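Local atomic coordinates of haloacid dehalogenase-like hydrolase (Salmonella enterica subsp. enterica serovar Typhi, PDB entry 4EZE), a protein that probably hydrolyses O-phosphoserine to serine and phosphate, the last step of serine biosynthesis, as a magnesium-dependent phosphatase of the haloacid dehalogenase superfamily. Residues A[224-227]-A[232-235]. Numbering follows the deposited sequence.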
loop_
_atom_site.group_PDB
_atom_site.type_symbol
_atom_site.label_atom_id
_atom_site.label_comp_id
_atom_site.label_asym_id
_atom_site.label_seq_id
_atom_site.Cartn_x
_atom_site.Cartn_y
_atom_site.Cartn_z
ATOM N N ASN A 224 -14.108 -8.201 -3.926
ATOM C CA ASN A 224 -15.143 -9.239 -3.930
ATOM C C ASN A 224 -16.498 -8.577 -3.969
ATOM O O ASN A 224 -16.649 -7.424 -3.559
ATOM C CB ASN A 224 -15.065 -10.093 -2.687
ATOM C CG ASN A 224 -13.985 -11.122 -2.764
ATOM O OD1 ASN A 224 -14.030 -12.003 -3.610
ATOM N ND2 ASN A 224 -13.017 -11.044 -1.849
ATOM N N THR A 225 -17.499 -9.296 -4.459
ATOM C CA THR A 225 -18.822 -8.723 -4.515
ATOM C C THR A 225 -19.750 -9.595 -3.688
ATOM O O THR A 225 -19.821 -10.809 -3.898
ATOM C CB THR A 225 -19.348 -8.597 -5.958
ATOM O OG1 THR A 225 -18.280 -8.199 -6.831
ATOM C CG2 THR A 225 -20.455 -7.546 -6.032
ATOM N N VAL A 226 -20.425 -8.990 -2.718
ATOM C CA VAL A 226 -21.438 -9.720 -1.946
ATOM C C VAL A 226 -22.765 -9.017 -2.136
ATOM O O VAL A 226 -22.895 -7.835 -1.822
ATOM C CB VAL A 226 -21.068 -9.798 -0.472
ATOM C CG1 VAL A 226 -22.129 -10.594 0.289
ATOM C CG2 VAL A 226 -19.686 -10.445 -0.345
ATOM N N GLU A 227 -23.734 -9.733 -2.702
ATOM C CA GLU A 227 -24.988 -9.111 -3.087
ATOM C C GLU A 227 -25.745 -8.621 -1.863
ATOM O O GLU A 227 -25.711 -9.236 -0.808
ATOM C CB GLU A 227 -25.864 -10.099 -3.855
ATOM C CG GLU A 227 -27.227 -9.524 -4.209
ATOM C CD GLU A 227 -28.247 -10.596 -4.574
ATOM O OE1 GLU A 227 -28.025 -11.787 -4.271
ATOM O OE2 GLU A 227 -29.283 -10.242 -5.160
ATOM N N VAL A 232 -30.548 -5.914 2.856
ATOM C CA VAL A 232 -29.681 -6.561 3.831
ATOM C C VAL A 232 -28.651 -7.406 3.106
ATOM O O VAL A 232 -28.894 -7.896 2.001
ATOM C CB VAL A 232 -30.448 -7.393 4.895
ATOM C CG1 VAL A 232 -31.132 -6.474 5.902
ATOM C CG2 VAL A 232 -31.449 -8.342 4.253
ATOM N N LEU A 233 -27.486 -7.542 3.723
ATOM C CA LEU A 233 -26.416 -8.371 3.167
ATOM C C LEU A 233 -26.877 -9.803 2.949
ATOM O O LEU A 233 -27.417 -10.422 3.854
ATOM C CB LEU A 233 -25.199 -8.365 4.103
ATOM C CG LEU A 233 -23.882 -8.825 3.474
ATOM C CD1 LEU A 233 -23.451 -7.777 2.458
ATOM C CD2 LEU A 233 -22.800 -9.027 4.525
ATOM N N THR A 234 -26.672 -10.332 1.741
ATOM C CA THR A 234 -26.890 -11.749 1.493
ATOM C C THR A 234 -25.562 -12.453 1.719
ATOM O O THR A 234 -24.596 -11.827 2.125
ATOM C CB THR A 234 -27.298 -12.026 0.025
ATOM O OG1 THR A 234 -26.243 -11.592 -0.842
ATOM C CG2 THR A 234 -28.594 -11.288 -0.347
ATOM N N ASP A 235 -25.514 -13.749 1.428
ATOM C CA ASP A 235 -24.257 -14.480 1.332
ATOM C C ASP A 235 -24.027 -14.895 -0.121
ATOM O O ASP A 235 -23.360 -15.901 -0.374
ATOM C CB ASP A 235 -24.311 -15.753 2.172
ATOM C CG ASP A 235 -25.380 -16.727 1.672
ATOM O OD1 ASP A 235 -25.987 -16.449 0.618
ATOM O OD2 ASP A 235 -25.608 -17.767 2.320
#
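The carbonyl oxygen of Glu227 accepts a backbone hydrogen bond from Thr234 within a short antiparallel β-hairpin. Thr234 N lies 2.9 Å from Glu227 O, with an N-H···O angle of 159° and the donor in the plane of the carbonyl. Thr234 OG1 is modelled as a second donor to Glu227 O, but at 2.4 Å the contact is very short and its geometry doubtful. A chi1 of 61°, with OG1 between the backbone N and carbonyl carbon of its own residue, brings the hydroxyl alongside that carbonyl. The extended side chain of Glu227 passes Thr234, with CB 3.4 Å from OG1. Beyond it, Glu227 OE1 takes a hydrogen bond from Asn236 ND2 and forms a salt bridge with Arg229, while Thr234 OG1 is also hydrogen-bonded to Asn236 N. Val226 CG1 makes the apolar contact, 3.8 Å from Leu233 CD1; placed opposite the backbone N (chi1 -179°), this methyl faces Leu233. It also comes within 3.3 Å of Thr234 O, a close methyl-to-carbonyl-oxygen contact that is not a bond. The backbone of Glu227 bonds to both Thr234 and Asn236, on either side of the corner at Asp235 where strand 232-237 is interrupted; Thr225 with Thr238 continues the pairing, Val226 N bonds Asp206 OD1, and Leu233 bonds Gly165 and Thr166. The hairpin is an excursion from the end of 220-224, the edge strand of the Rossmann-like haloacid dehalogenase core, and through Val226 on Ile160 it packs against helix 152-161, one of the cap helices inserted between strands 110-113 and 197-202.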